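Local coordinates for 6-carboxyhexanoate--coa ligase (Bacillus subtilis, PDB 5FLG), which belongs to the 6-carboxyhexanoate--CoA ligase family and binds phosphoaminophosphonic acid-adenylate ester, magnesium ions and pimelic acid, at residues L79-Q93 with A206-E220. Residues are numbered along the deposited sequence; the frame is centred on the assembly and turned at random.
With PML (pimelic acid), chain C.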
loop_
_atom_site.group_PDB
_atom_site.type_symbol
_atom_site.label_atom_id
_atom_site.label_comp_id
_atom_site.label_asym_id
_atom_site.label_seq_id
_atom_site.Cartn_x
_atom_site.Cartn_y
_atom_site.Cartn_z
ATOM N N LEU A 79 -22.721 19.806 2.466
ATOM C CA LEU A 79 -23.521 20.484 3.471
ATOM C C LEU A 79 -23.322 21.978 3.366
ATOM O O LEU A 79 -22.207 22.443 3.152
ATOM C CB LEU A 79 -23.122 20.008 4.871
ATOM C CG LEU A 79 -23.373 18.534 5.185
ATOM C CD1 LEU A 79 -22.643 18.156 6.459
ATOM C CD2 LEU A 79 -24.860 18.203 5.296
ATOM N N PRO A 80 -24.384 22.737 3.665
ATOM C CA PRO A 80 -24.266 24.151 4.050
ATOM C C PRO A 80 -23.347 24.393 5.238
ATOM O O PRO A 80 -23.347 23.622 6.200
ATOM C CB PRO A 80 -25.689 24.557 4.392
ATOM C CG PRO A 80 -26.422 23.275 4.664
ATOM C CD PRO A 80 -25.705 22.152 3.974
ATOM N N VAL A 81 -22.426 25.351 5.079
ATOM C CA VAL A 81 -21.436 25.635 6.081
ATOM C C VAL A 81 -21.754 26.917 6.849
ATOM O O VAL A 81 -22.195 27.899 6.282
ATOM C CB VAL A 81 -20.074 25.803 5.407
ATOM C CG1 VAL A 81 -19.049 26.328 6.385
ATOM C CG2 VAL A 81 -19.651 24.477 4.818
ATOM N N HIS A 82 -21.464 26.912 8.139
ATOM C CA HIS A 82 -21.482 28.117 8.955
ATOM C C HIS A 82 -20.263 28.091 9.898
ATOM O O HIS A 82 -19.888 27.034 10.434
ATOM C CB HIS A 82 -22.782 28.192 9.773
ATOM C CG HIS A 82 -22.877 29.424 10.624
ATOM N ND1 HIS A 82 -22.792 30.697 10.101
ATOM C CD2 HIS A 82 -22.913 29.574 11.968
ATOM C CE1 HIS A 82 -22.749 31.578 11.086
ATOM N NE2 HIS A 82 -22.838 30.924 12.228
ATOM N N THR A 83 -19.559 29.217 9.963
ATOM C CA THR A 83 -18.397 29.328 10.802
ATOM C C THR A 83 -18.746 30.048 12.090
ATOM O O THR A 83 -19.176 31.182 12.077
ATOM C CB THR A 83 -17.232 30.073 10.103
ATOM O OG1 THR A 83 -16.849 29.355 8.924
ATOM C CG2 THR A 83 -16.050 30.150 11.041
ATOM N N ASN A 84 -18.589 29.351 13.209
ATOM C CA ASN A 84 -18.807 29.943 14.509
ATOM C C ASN A 84 -17.474 30.345 15.070
ATOM O O ASN A 84 -16.679 29.487 15.471
ATOM C CB ASN A 84 -19.439 28.918 15.449
ATOM C CG ASN A 84 -20.745 28.375 14.911
ATOM O OD1 ASN A 84 -21.765 29.023 15.021
ATOM N ND2 ASN A 84 -20.685 27.237 14.225
ATOM N N GLU A 85 -17.290 31.646 15.224
ATOM C CA GLU A 85 -16.041 32.193 15.775
ATOM C C GLU A 85 -16.160 32.176 17.284
ATOM O O GLU A 85 -17.084 32.739 17.837
ATOM C CB GLU A 85 -15.840 33.637 15.296
ATOM C CG GLU A 85 -15.969 33.800 13.795
ATOM C CD GLU A 85 -14.647 33.591 13.074
ATOM O OE1 GLU A 85 -13.596 33.579 13.745
ATOM O OE2 GLU A 85 -14.649 33.426 11.836
ATOM N N VAL A 86 -15.231 31.523 17.949
ATOM C CA VAL A 86 -15.200 31.535 19.383
ATOM C C VAL A 86 -13.801 31.940 19.829
ATOM O O VAL A 86 -12.888 32.017 19.020
ATOM C CB VAL A 86 -15.572 30.160 19.971
ATOM C CG1 VAL A 86 -17.013 29.791 19.605
ATOM C CG2 VAL A 86 -14.605 29.103 19.464
ATOM N N SER A 87 -13.640 32.243 21.106
ATOM C CA SER A 87 -12.409 32.858 21.592
ATOM C C SER A 87 -11.506 31.878 22.338
ATOM O O SER A 87 -10.345 32.182 22.618
ATOM C CB SER A 87 -12.795 34.003 22.506
ATOM O OG SER A 87 -13.835 34.762 21.907
ATOM N N CYS A 88 -12.041 30.715 22.687
ATOM C CA CYS A 88 -11.243 29.693 23.377
ATOM C C CYS A 88 -11.920 28.327 23.242
ATOM O O CYS A 88 -13.114 28.252 22.954
ATOM C CB CYS A 88 -11.099 30.044 24.864
ATOM S SG CYS A 88 -12.593 29.733 25.833
ATOM N N PRO A 89 -11.190 27.255 23.558
ATOM C CA PRO A 89 -11.690 25.900 23.381
ATOM C C PRO A 89 -12.894 25.582 24.242
ATOM O O PRO A 89 -13.756 24.836 23.815
ATOM C CB PRO A 89 -10.507 25.026 23.782
ATOM C CG PRO A 89 -9.315 25.911 23.623
ATOM C CD PRO A 89 -9.782 27.276 23.972
ATOM N N GLU A 90 -12.945 26.110 25.455
ATOM C CA GLU A 90 -14.065 25.812 26.352
ATOM C C GLU A 90 -15.344 26.426 25.808
ATOM O O GLU A 90 -16.426 25.846 25.931
ATOM C CB GLU A 90 -13.797 26.343 27.767
ATOM C CG GLU A 90 -12.558 25.744 28.432
ATOM C CD GLU A 90 -11.223 26.371 27.969
ATOM O OE1 GLU A 90 -11.196 27.423 27.279
ATOM O OE2 GLU A 90 -10.167 25.785 28.289
ATOM N N GLU A 91 -15.225 27.612 25.222
ATOM C CA GLU A 91 -16.372 28.237 24.573
ATOM C C GLU A 91 -16.811 27.387 23.390
ATOM O O GLU A 91 -17.992 27.114 23.231
ATOM C CB GLU A 91 -16.036 29.662 24.104
ATOM C CG GLU A 91 -17.221 30.387 23.485
ATOM C CD GLU A 91 -16.840 31.682 22.789
ATOM O OE1 GLU A 91 -15.645 32.099 22.844
ATOM O OE2 GLU A 91 -17.756 32.286 22.186
ATOM N N GLY A 92 -15.847 26.909 22.609
ATOM C CA GLY A 92 -16.152 26.052 21.456
ATOM C C GLY A 92 -16.858 24.770 21.842
ATOM O O GLY A 92 -17.781 24.335 21.158
ATOM N N GLN A 93 -16.373 24.126 22.894
ATOM C CA GLN A 93 -16.864 22.816 23.280
ATOM C C GLN A 93 -18.316 22.927 23.761
ATOM O O GLN A 93 -19.147 22.047 23.516
ATOM C CB GLN A 93 -15.976 22.201 24.373
ATOM C CG GLN A 93 -14.678 21.571 23.889
ATOM C CD GLN A 93 -14.883 20.484 22.834
ATOM O OE1 GLN A 93 -15.957 19.880 22.717
ATOM N NE2 GLN A 93 -13.869 20.270 22.022
ATOM N N ALA A 206 -21.512 18.403 12.721
ATOM C CA ALA A 206 -22.269 18.340 11.494
ATOM C C ALA A 206 -23.551 17.553 11.743
ATOM O O ALA A 206 -23.561 16.564 12.481
ATOM C CB ALA A 206 -21.471 17.673 10.424
ATOM N N GLY A 207 -24.568 17.889 10.967
ATOM C CA GLY A 207 -25.802 17.119 10.950
ATOM C C GLY A 207 -26.723 17.594 9.858
ATOM O O GLY A 207 -26.490 18.634 9.225
ATOM N N LYS A 208 -27.822 16.867 9.693
ATOM C CA LYS A 208 -28.648 16.987 8.505
ATOM C C LYS A 208 -29.320 18.323 8.548
ATOM O O LYS A 208 -29.373 19.011 7.539
ATOM C CB LYS A 208 -29.701 15.882 8.465
ATOM C CG LYS A 208 -29.215 14.555 7.930
ATOM C CD LYS A 208 -30.295 13.487 8.145
ATOM C CE LYS A 208 -29.881 12.128 7.591
ATOM N NZ LYS A 208 -28.815 11.466 8.378
ATOM N N LYS A 209 -29.676 18.778 9.741
ATOM C CA LYS A 209 -30.358 20.058 9.847
ATOM C C LYS A 209 -29.411 21.234 9.945
ATOM O O LYS A 209 -29.602 22.243 9.274
ATOM C CB LYS A 209 -31.290 20.060 11.028
ATOM C CG LYS A 209 -32.410 19.050 10.819
ATOM C CD LYS A 209 -33.488 19.155 11.886
ATOM C CE LYS A 209 -32.950 18.654 13.210
ATOM N NZ LYS A 209 -32.309 17.322 13.021
ATOM N N MET A 210 -28.462 21.174 10.868
ATOM C CA MET A 210 -27.607 22.320 11.079
ATOM C C MET A 210 -26.541 22.450 9.986
ATOM O O MET A 210 -25.801 23.432 9.951
ATOM C CB MET A 210 -26.954 22.237 12.455
ATOM C CG MET A 210 -26.180 20.953 12.704
ATOM S SD MET A 210 -25.356 20.961 14.315
ATOM C CE MET A 210 -25.197 19.203 14.579
ATOM N N GLY A 211 -26.387 21.428 9.158
ATOM C CA GLY A 211 -25.266 21.367 8.227
ATOM C C GLY A 211 -23.898 21.190 8.891
ATOM O O GLY A 211 -23.756 20.472 9.887
ATOM N N TYR A 212 -22.905 21.892 8.361
ATOM C CA TYR A 212 -21.496 21.798 8.819
ATOM C C TYR A 212 -21.136 23.048 9.596
ATOM O O TYR A 212 -20.950 24.132 9.019
ATOM C CB TYR A 212 -20.581 21.658 7.617
ATOM C CG TYR A 212 -19.081 21.453 7.907
ATOM C CD1 TYR A 212 -18.582 20.180 8.120
ATOM C CD2 TYR A 212 -18.175 22.452 7.630
ATOM C CE1 TYR A 212 -17.233 19.934 8.202
ATOM C CE2 TYR A 212 -16.795 22.243 7.758
ATOM C CZ TYR A 212 -16.336 20.978 8.043
ATOM O OH TYR A 212 -15.012 20.726 8.219
ATOM N N GLN A 213 -21.107 22.911 10.918
ATOM C CA GLN A 213 -20.956 24.032 11.816
ATOM C C GLN A 213 -19.528 24.049 12.306
ATOM O O GLN A 213 -19.172 23.272 13.176
ATOM C CB GLN A 213 -21.917 23.899 12.995
ATOM C CG GLN A 213 -23.385 24.049 12.616
ATOM C CD GLN A 213 -23.804 25.497 12.442
ATOM O OE1 GLN A 213 -23.230 26.415 13.040
ATOM N NE2 GLN A 213 -24.793 25.715 11.594
ATOM N N ARG A 214 -18.673 24.859 11.662
ATOM C CA ARG A 214 -17.289 24.942 12.078
ATOM C C ARG A 214 -17.196 25.695 13.389
ATOM O O ARG A 214 -17.836 26.709 13.562
ATOM C CB ARG A 214 -16.469 25.696 11.008
ATOM C CG ARG A 214 -16.613 25.110 9.641
ATOM C CD ARG A 214 -15.866 25.903 8.589
ATOM N NE ARG A 214 -14.436 25.804 8.784
ATOM C CZ ARG A 214 -13.616 26.845 8.859
ATOM N NH1 ARG A 214 -14.090 28.072 8.824
ATOM N NH2 ARG A 214 -12.313 26.649 8.994
ATOM N N ILE A 215 -16.284 25.269 14.251
ATOM C CA ILE A 215 -16.045 25.923 15.495
ATOM C C ILE A 215 -14.536 26.212 15.620
ATOM O O ILE A 215 -13.711 25.296 15.626
ATOM C CB ILE A 215 -16.517 25.027 16.648
ATOM C CG1 ILE A 215 -18.022 24.720 16.491
ATOM C CG2 ILE A 215 -16.231 25.701 17.967
ATOM C CD1 ILE A 215 -18.577 23.723 17.487
ATOM N N THR A 216 -14.168 27.490 15.685
ATOM C CA THR A 216 -12.788 27.869 15.348
ATOM C C THR A 216 -11.744 27.537 16.421
ATOM O O THR A 216 -10.568 27.423 16.112
ATOM C CB THR A 216 -12.657 29.353 15.007
ATOM O OG1 THR A 216 -13.080 30.155 16.124
ATOM C CG2 THR A 216 -13.442 29.674 13.775
ATOM N N ALA A 217 -12.177 27.258 17.635
ATOM C CA ALA A 217 -11.283 26.707 18.627
ATOM C C ALA A 217 -11.980 25.582 19.369
ATOM O O ALA A 217 -12.979 25.820 20.057
ATOM C CB ALA A 217 -10.862 27.793 19.613
ATOM N N MET A 218 -11.367 24.397 19.366
ATOM C CA MET A 218 -11.986 23.217 20.016
ATOM C C MET A 218 -11.007 22.535 20.974
ATOM O O MET A 218 -11.353 21.571 21.672
ATOM C CB MET A 218 -12.457 22.216 18.959
ATOM C CG MET A 218 -13.689 22.654 18.191
ATOM S SD MET A 218 -15.182 22.516 19.201
ATOM C CE MET A 218 -15.629 20.808 18.951
ATOM N N LYS A 219 -9.756 22.990 20.936
ATOM C CA LYS A 219 -8.717 22.489 21.842
ATOM C C LYS A 219 -7.547 23.478 21.805
ATOM O O LYS A 219 -7.576 24.412 21.019
ATOM C CB LYS A 219 -8.213 21.149 21.354
ATOM C CG LYS A 219 -7.562 21.224 19.980
ATOM C CD LYS A 219 -6.664 20.021 19.748
ATOM C CE LYS A 219 -5.985 20.084 18.399
ATOM N NZ LYS A 219 -5.099 18.900 18.231
ATOM N N GLU A 220 -6.477 23.187 22.540
ATOM C CA GLU A 220 -5.326 24.091 22.611
ATOM C C GLU A 220 -4.291 23.706 21.567
ATOM O O GLU A 220 -4.090 22.531 21.286
ATOM C CB GLU A 220 -4.673 24.054 23.999
ATOM C CG GLU A 220 -5.566 24.516 25.139
ATOM C CD GLU A 220 -5.842 26.016 25.156
ATOM O OE1 GLU A 220 -5.328 26.760 24.300
ATOM O OE2 GLU A 220 -6.625 26.459 26.021
HETATM C C1 PML C . -12.410 22.702 9.192
HETATM O O11 PML C . -13.588 22.952 8.777
HETATM O O12 PML C . -11.499 23.603 9.148
HETATM C C2 PML C . -12.250 21.467 10.098
HETATM C C3 PML C . -11.204 20.436 9.702
HETATM C C4 PML C . -10.570 19.708 10.900
HETATM C C5 PML C . -10.572 18.194 10.801
HETATM C C6 PML C . -9.226 17.536 11.092
HETATM C C7 PML C . -8.134 18.006 10.129
HETATM O O71 PML C . -8.290 17.827 8.898
HETATM O O72 PML C . -7.055 18.450 10.596
#
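Strand 81-84 forms one edge of a mixed sheet by pairing in parallel with strand 211-215, their axes 21° apart. The register rests on alternating backbone bonds: Y212 N to P80 O, H82 N to Y212 O (3.0 Å), R214 N to H82 O, N84 N to R214 O. On one face V81 CG2 lies 3.8 Å from Y212 CD2, and T83 runs alongside R214. T83 OG1, placed anti to its carbonyl carbon (chi1 -61°), takes a hydrogen bond from R214 NH1 at 3.0 Å, in the guanidinium plane. That bond helps fix the rotation of the group; R214 NE and NH2 bond pimelic acid O11 (3.0 Å) and O12 (3.2 Å), and Y212 OH also bonds O11, at 2.7 Å. On the other face N84 ND2 gives an almost straight bond (171°) to Q213 OE1, 2.9 Å away, and a second to R214 O from above its carbonyl plane. The bond from Q213 NE2 to M210 O fixes the flip of the Q213 amide. Q93 NE2 reaches a lone pair of M218 O, while Q93 OE1 bonds Y114. The geometry is that of a parallel edge-strand pair whose inner strand lends Y212 and R214 to one carboxylate of pimelic acid.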